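Side-chain contact in 2',5'-phosphodiesterase 12 (Homo sapiens, PDB 4Z0V), which belongs to the endonuclease/exonuclease/phosphatase family and carries a magnesium ion in its DNase I-like domain: residues T286-H291 / I300-A305. Residues are numbered along the deposited sequence; the frame is centred on the assembly and turned at random.
Sequences THLYWH and IQMAVA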
ATOM      1  N   THR A 286       2.974  -0.497  -8.814  1.00  8.09           N
ATOM      2  CA  THR A 286       2.408  -1.521  -9.701  1.00  7.91           C
ATOM      3  C   THR A 286       2.315  -2.877  -9.016  1.00 10.30           C
ATOM      4  O   THR A 286       2.803  -3.075  -7.904  1.00  9.84           O
ATOM      5  CB  THR A 286       3.262  -1.653 -11.014  1.00 13.33           C
ATOM      6  OG1 THR A 286       2.501  -2.366 -11.999  1.00 11.99           O
ATOM      7  CG2 THR A 286       4.614  -2.385 -10.785  1.00  9.63           C
ATOM      8  N   HIS A 287       1.622  -3.797  -9.693  1.00  9.97           N
ATOM      9  CA  HIS A 287       1.499  -5.199  -9.311  1.00  9.76           C
ATOM     10  C   HIS A 287       1.621  -5.960 -10.620  1.00 13.32           C
ATOM     11  O   HIS A 287       0.694  -5.911 -11.434  1.00 11.76           O
ATOM     12  CB  HIS A 287       0.152  -5.450  -8.594  1.00 10.00           C
ATOM     13  CG  HIS A 287       0.047  -6.814  -7.973  1.00 12.79           C
ATOM     14  ND1 HIS A 287      -1.103  -7.201  -7.297  1.00 14.29           N
ATOM     15  CD2 HIS A 287       0.930  -7.847  -7.957  1.00 14.50           C
ATOM     16  CE1 HIS A 287      -0.888  -8.446  -6.887  1.00 13.32           C
ATOM     17  NE2 HIS A 287       0.322  -8.880  -7.249  1.00 13.23           N
ATOM     18  N   LEU A 288       2.821  -6.540 -10.893  1.00 11.79           N
ATOM     19  CA  LEU A 288       3.043  -7.156 -12.193  1.00 11.72           C
ATOM     20  C   LEU A 288       2.408  -8.524 -12.243  1.00 15.87           C
ATOM     21  O   LEU A 288       2.019  -9.058 -11.210  1.00 15.31           O
ATOM     22  CB  LEU A 288       4.531  -7.263 -12.538  1.00 10.64           C
ATOM     23  CG  LEU A 288       5.321  -5.950 -12.680  1.00 14.01           C
ATOM     24  CD1 LEU A 288       6.750  -6.237 -13.174  1.00 14.29           C
ATOM     25  CD2 LEU A 288       4.627  -4.938 -13.620  1.00 10.53           C
ATOM     26  N   TYR A 289       2.280  -9.069 -13.467  1.00 13.49           N
ATOM     27  CA  TYR A 289       1.700 -10.399 -13.686  1.00 14.17           C
ATOM     28  C   TYR A 289       2.365 -11.417 -12.744  1.00 19.21           C
ATOM     29  O   TYR A 289       3.569 -11.368 -12.536  1.00 17.12           O
ATOM     30  CB  TYR A 289       1.881 -10.787 -15.128  1.00 14.64           C
ATOM     31  CG  TYR A 289       1.302 -12.146 -15.442  1.00 16.75           C
ATOM     32  CD1 TYR A 289      -0.006 -12.472 -15.079  1.00 19.92           C
ATOM     33  CD2 TYR A 289       2.043 -13.088 -16.138  1.00 18.01           C
ATOM     34  CE1 TYR A 289      -0.554 -13.715 -15.402  1.00 23.19           C
ATOM     35  CE2 TYR A 289       1.507 -14.330 -16.466  1.00 18.90           C
ATOM     36  CZ  TYR A 289       0.199 -14.630 -16.119  1.00 28.47           C
ATOM     37  OH  TYR A 289      -0.312 -15.857 -16.463  1.00 29.49           O
ATOM     38  N   TRP A 290       1.571 -12.291 -12.148  1.00 19.00           N
ATOM     39  CA  TRP A 290       1.998 -13.166 -11.065  1.00 21.33           C
ATOM     40  C   TRP A 290       2.535 -14.551 -11.447  1.00 21.87           C
ATOM     41  O   TRP A 290       3.222 -15.139 -10.618  1.00 20.29           O
ATOM     42  CB  TRP A 290       0.795 -13.389 -10.118  1.00 23.11           C
ATOM     43  CG  TRP A 290      -0.323 -14.137 -10.789  1.00 27.18           C
ATOM     44  CD1 TRP A 290      -1.270 -13.617 -11.623  1.00 30.56           C
ATOM     45  CD2 TRP A 290      -0.519 -15.562 -10.798  1.00 28.34           C
ATOM     46  NE1 TRP A 290      -2.066 -14.620 -12.115  1.00 31.08           N
ATOM     47  CE2 TRP A 290      -1.613 -15.827 -11.646  1.00 32.95           C
ATOM     48  CE3 TRP A 290       0.126 -16.641 -10.168  1.00 30.70           C
ATOM     49  CZ2 TRP A 290      -2.091 -17.123 -11.866  1.00 33.04           C
ATOM     50  CZ3 TRP A 290      -0.332 -17.930 -10.408  1.00 32.78           C
ATOM     51  CH2 TRP A 290      -1.427 -18.160 -11.244  1.00 33.48           C
ATOM     52  N   HIS A 291       2.128 -15.124 -12.588  1.00 20.22           N
ATOM     53  CA  HIS A 291       2.471 -16.520 -12.906  1.00 19.96           C
ATOM     54  C   HIS A 291       3.968 -16.827 -12.800  1.00 21.99           C
ATOM     55  O   HIS A 291       4.777 -16.086 -13.347  1.00 20.98           O
ATOM     56  CB  HIS A 291       1.954 -16.951 -14.289  1.00 20.98           C
ATOM     57  CG  HIS A 291       1.771 -18.437 -14.401  1.00 24.55           C
ATOM     58  ND1 HIS A 291       2.827 -19.264 -14.722  1.00 26.06           N
ATOM     59  CD2 HIS A 291       0.663 -19.196 -14.215  1.00 27.00           C
ATOM     60  CE1 HIS A 291       2.342 -20.500 -14.711  1.00 25.85           C
ATOM     61  NE2 HIS A 291       1.043 -20.513 -14.423  1.00 26.35           N
ATOM     62  N   ILE A 300       8.439  -7.407 -20.273  1.00 12.34           N
ATOM     63  CA  ILE A 300       7.783  -6.497 -21.222  1.00 12.99           C
ATOM     64  C   ILE A 300       6.973  -5.468 -20.436  1.00 15.67           C
ATOM     65  O   ILE A 300       7.029  -4.279 -20.765  1.00 13.91           O
ATOM     66  CB  ILE A 300       6.964  -7.243 -22.302  1.00 15.33           C
ATOM     67  CG1 ILE A 300       7.940  -7.987 -23.273  1.00 16.75           C
ATOM     68  CG2 ILE A 300       6.069  -6.268 -23.106  1.00 16.43           C
ATOM     69  CD1 ILE A 300       7.363  -9.148 -23.865  1.00 26.71           C
ATOM     70  N   GLN A 301       6.291  -5.900 -19.362  1.00 13.58           N
ATOM     71  CA  GLN A 301       5.531  -4.935 -18.539  1.00 12.92           C
ATOM     72  C   GLN A 301       6.465  -3.872 -17.927  1.00 15.51           C
ATOM     73  O   GLN A 301       6.153  -2.666 -17.970  1.00 14.52           O
ATOM     74  CB  GLN A 301       4.735  -5.650 -17.441  1.00 13.04           C
ATOM     75  CG  GLN A 301       3.608  -6.485 -17.983  1.00 11.60           C
ATOM     76  CD  GLN A 301       2.725  -7.102 -16.927  1.00 14.28           C
ATOM     77  OE1 GLN A 301       3.177  -7.465 -15.827  1.00 14.37           O
ATOM     78  NE2 GLN A 301       1.475  -7.392 -17.306  1.00 11.69           N
ATOM     79  N   MET A 302       7.630  -4.308 -17.421  1.00 12.07           N
ATOM     80  CA  MET A 302       8.628  -3.399 -16.849  1.00 11.87           C
ATOM     81  C   MET A 302       9.167  -2.432 -17.923  1.00 16.23           C
ATOM     82  O   MET A 302       9.333  -1.245 -17.637  1.00 15.24           O
ATOM     83  CB  MET A 302       9.770  -4.198 -16.176  1.00 13.35           C
ATOM     84  CG  MET A 302      10.894  -3.329 -15.569  1.00 17.39           C
ATOM     85  SD  MET A 302      10.329  -2.065 -14.386  1.00 21.49           S
ATOM     86  CE  MET A 302       9.412  -2.978 -13.336  1.00 18.17           C
ATOM     87  N   ALA A 303       9.400  -2.914 -19.152  1.00 13.10           N
ATOM     88  CA  ALA A 303       9.889  -2.056 -20.244  1.00 12.99           C
ATOM     89  C   ALA A 303       8.852  -0.948 -20.571  1.00 16.35           C
ATOM     90  O   ALA A 303       9.233   0.218 -20.753  1.00 16.64           O
ATOM     91  CB  ALA A 303      10.165  -2.904 -21.479  1.00 13.92           C
ATOM     92  N   VAL A 304       7.549  -1.306 -20.572  1.00 11.80           N
ATOM     93  CA  VAL A 304       6.452  -0.331 -20.790  1.00 10.97           C
ATOM     94  C   VAL A 304       6.459   0.659 -19.615  1.00 12.91           C
ATOM     95  O   VAL A 304       6.347   1.879 -19.827  1.00 12.01           O
ATOM     96  CB  VAL A 304       5.063  -1.013 -20.918  1.00 13.80           C
ATOM     97  CG1 VAL A 304       3.922   0.026 -20.959  1.00 12.94           C
ATOM     98  CG2 VAL A 304       4.987  -1.933 -22.137  1.00 13.79           C
ATOM     99  N   ALA A 305       6.513   0.120 -18.383  1.00 11.02           N
ATOM    100  CA  ALA A 305       6.468   0.965 -17.172  1.00 11.37           C
ATOM    101  C   ALA A 305       7.580   1.987 -17.188  1.00 14.96           C
ATOM    102  O   ALA A 305       7.324   3.163 -16.952  1.00 12.67           O
ATOM    103  CB  ALA A 305       6.563   0.110 -15.899  1.00 12.45           C
TER
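In the beta-alpha-beta unit formed by strand 280-287, helix 295-316 and strand 322-327, the loop leaving the first strand meets the helix through L288, Y289, Q301 and M302. It is a worked example of how a helix side chain can satisfy a backbone N-H in the loop after a strand. Y289 N donates to Q301 OE1, 3.0 Å away, and the N-H points almost straight at the oxygen (178°). The N-H uses a lone pair of OE1, within the plane of the amide carbonyl, with a C=O...N angle of 138°. The Q301 chain runs extended beyond CG to span the gap. The other end of that amide is also held, since NE2 is hydrogen-bonded to S264 OG; with both ends engaged, the flip of the group is fixed.

Aliphatic carbon packs around the polar bond. The side chains of L288 and Q301 run alongside each other, pointing opposite ways, leaving L288 CD2 3.9 Å from Q301 CB, while L288 CB lies 3.6 Å from Q301 OE1. Y289 CB also approaches Q301 OE1, at 3.6 Å, but CG stands anti to the backbone N (chi1 -180°) and the ring leads away from the helix, into a cation-pi contact with R262. On the other branch of the leucine, L288 CD1 touches M302 CE at 4.2 Å, a looser apolar contact; M336 of helix 335-342 packs against both residues.

The Y289 side chain lies about 12 Å from the bound magnesium ion. L288 also has a backbone hydrogen bond with D327 of strand 322-327, so the loop is held by both the neighbouring strand and the crossover helix, in a beta-alpha-beta crossover within a DNase I-like fold.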